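Local coordinates for uncharacterized protein (Peptoclostridium difficile 630, PDB 4YCS) that is a putative lipoprotein of unestablished function, related to PnrA-like ABC transporter substrate-binding proteins and so probably a binder of small solutes, at residues Q90-I95 with P103-S108. Residues are numbered along the deposited sequence; the frame is centred on the assembly and turned at random.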
loop_
_atom_site.group_PDB
_atom_site.type_symbol
_atom_site.label_atom_id
_atom_site.label_comp_id
_atom_site.label_asym_id
_atom_site.label_seq_id
_atom_site.Cartn_x
_atom_site.Cartn_y
_atom_site.Cartn_z
ATOM N N GLN A 90 -0.186 8.711 9.842
ATOM C CA GLN A 90 -0.736 7.690 8.928
ATOM C C GLN A 90 0.399 6.758 8.495
ATOM O O GLN A 90 1.466 7.218 8.081
ATOM C CB GLN A 90 -1.342 8.306 7.711
ATOM C CG GLN A 90 -1.869 7.304 6.679
ATOM C CD GLN A 90 -2.992 6.456 7.198
ATOM O OE1 GLN A 90 -4.011 6.942 7.691
ATOM N NE2 GLN A 90 -2.806 5.158 7.111
ATOM N N GLN A 91 0.171 5.456 8.624
ATOM C CA GLN A 91 1.145 4.468 8.185
ATOM C C GLN A 91 0.895 4.116 6.762
ATOM O O GLN A 91 -0.223 3.779 6.378
ATOM C CB GLN A 91 1.109 3.178 9.050
ATOM C CG GLN A 91 1.442 3.405 10.511
ATOM C CD GLN A 91 2.823 4.015 10.671
ATOM O OE1 GLN A 91 3.817 3.473 10.159
ATOM N NE2 GLN A 91 2.897 5.165 11.364
ATOM N N PHE A 92 1.973 4.125 5.984
ATOM C CA PHE A 92 1.931 3.743 4.596
ATOM C C PHE A 92 2.990 2.679 4.253
ATOM O O PHE A 92 3.980 2.520 4.967
ATOM C CB PHE A 92 2.260 4.901 3.737
ATOM C CG PHE A 92 1.426 6.108 3.928
ATOM C CD1 PHE A 92 0.333 6.335 3.096
ATOM C CD2 PHE A 92 1.804 7.102 4.816
ATOM C CE1 PHE A 92 -0.380 7.505 3.186
ATOM C CE2 PHE A 92 1.080 8.291 4.891
ATOM C CZ PHE A 92 -0.015 8.478 4.066
ATOM N N ALA A 93 2.750 1.971 3.150
ATOM C CA ALA A 93 3.695 0.997 2.581
ATOM C C ALA A 93 3.715 1.192 1.086
ATOM O O ALA A 93 2.691 1.537 0.502
ATOM C CB ALA A 93 3.328 -0.431 2.923
ATOM N N ILE A 94 4.889 1.028 0.468
ATOM C CA ILE A 94 4.982 1.062 -0.961
ATOM C C ILE A 94 5.704 -0.190 -1.454
ATOM O O ILE A 94 6.710 -0.596 -0.849
ATOM C CB ILE A 94 5.625 2.349 -1.458
ATOM C CG1 ILE A 94 5.491 2.424 -2.976
ATOM C CG2 ILE A 94 7.069 2.507 -0.929
ATOM C CD1 ILE A 94 5.870 3.784 -3.561
ATOM N N ILE A 95 5.135 -0.825 -2.483
ATOM C CA ILE A 95 5.698 -2.026 -3.079
ATOM C C ILE A 95 6.498 -1.693 -4.362
ATOM O O ILE A 95 5.993 -1.046 -5.276
ATOM C CB ILE A 95 4.633 -3.040 -3.368
ATOM C CG1 ILE A 95 3.971 -3.477 -2.054
ATOM C CG2 ILE A 95 5.224 -4.260 -4.090
ATOM C CD1 ILE A 95 2.653 -4.157 -2.280
ATOM N N PRO A 103 10.981 8.199 4.242
ATOM C CA PRO A 103 10.081 8.871 5.188
ATOM C C PRO A 103 9.690 7.969 6.373
ATOM O O PRO A 103 9.533 6.758 6.219
ATOM C CB PRO A 103 8.879 9.262 4.322
ATOM C CG PRO A 103 9.383 9.209 2.914
ATOM C CD PRO A 103 10.408 8.126 2.893
ATOM N N SER A 104 9.587 8.561 7.551
ATOM C CA SER A 104 9.402 7.812 8.786
ATOM C C SER A 104 8.079 7.003 8.815
ATOM O O SER A 104 7.983 6.020 9.559
ATOM C CB SER A 104 9.453 8.768 9.991
ATOM O OG SER A 104 8.461 9.768 9.886
ATOM N N ASN A 105 7.074 7.432 8.044
ATOM C CA ASN A 105 5.769 6.739 8.018
ATOM C C ASN A 105 5.568 5.877 6.765
ATOM O O ASN A 105 4.438 5.465 6.471
ATOM C CB ASN A 105 4.585 7.726 8.237
ATOM C CG ASN A 105 4.507 8.821 7.199
ATOM O OD1 ASN A 105 5.394 9.004 6.377
ATOM N ND2 ASN A 105 3.437 9.556 7.240
ATOM N N ILE A 106 6.647 5.615 6.021
ATOM C CA ILE A 106 6.542 4.811 4.812
ATOM C C ILE A 106 7.500 3.642 4.870
ATOM O O ILE A 106 8.704 3.831 4.971
ATOM C CB ILE A 106 6.775 5.606 3.507
ATOM C CG1 ILE A 106 5.793 6.769 3.383
ATOM C CG2 ILE A 106 6.670 4.681 2.320
ATOM C CD1 ILE A 106 5.880 7.568 2.077
ATOM N N THR A 107 6.952 2.425 4.779
ATOM C CA THR A 107 7.749 1.184 4.731
ATOM C C THR A 107 7.802 0.734 3.304
ATOM O O THR A 107 6.768 0.640 2.640
ATOM C CB THR A 107 7.108 0.067 5.573
ATOM O OG1 THR A 107 6.959 0.517 6.910
ATOM C CG2 THR A 107 7.959 -1.177 5.582
ATOM N N SER A 108 9.013 0.446 2.825
ATOM C CA SER A 108 9.233 -0.018 1.494
ATOM C C SER A 108 9.296 -1.549 1.483
ATOM O O SER A 108 9.857 -2.150 2.360
ATOM C CB SER A 108 10.559 0.551 0.936
ATOM O OG SER A 108 10.428 1.885 0.487
HETATM O O HOH W 1 4.776 2.062 7.403
#
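Phe92, Ala93 and Ile94 pair in parallel with Ile106, Thr107 and Ser108, joining strand 91-95 to the outermost strand 106-109 of a five-stranded parallel sheet with order 2-1-3-4-5. This alpha/beta layout fits the periplasmic-binding-protein clan. The strand axes differ by 25° in direction. Phe92 is gripped through both backbone polar atoms: its N donates to Asn105 O (2.8 Å), and its O accepts from Thr107 N (3.0 Å). One step on, Ile94 N reaches Thr107 O (2.9 Å).

Phe92, Ile94, Ile106 and Ser108 turn their side chains to one face of the sheet, where helix 77-84 packs on Phe92 and Ile106, and helix 54-62 also on Phe92. Ile106 suits this place because its two branches serve two neighbours: CG1 touches Phe92 CB, while CG2, anti to the backbone N, meets Ile94 CG2 at 3.9 Å. Ser108 OG lies 3.7 Å from Ile94 CG2 and bonds to Tyr97 O. The flat Phe92 ring lies beside the Asn105 amide with the planes 85° apart, ring atom CE2 being 3.6 Å from ND2. Asn105 is the third residue of the type I turn Pro103-Ile106, and its chi1 of 59° sets the amide between backbone N and carbonyl carbon. Its ND2 suits the place as a donor to two backbone carbonyls, bonding to Ala84 O at the end of helix 77-84 and only weakly, at a bent angle, to Gln90 O.

On the face bearing Ala93 and Thr107, a water gives Phe92 O a second donor (2.6 Å), donates to Gln91 OE1 and accepts from Thr107 OG1, a hydroxyl suited to bonding Lys126 NZ as well. The pair thus has two unlike faces: one mainly apolar, the other carrying small Ala93 and polar Thr107, with one bound water at its Gln91 end.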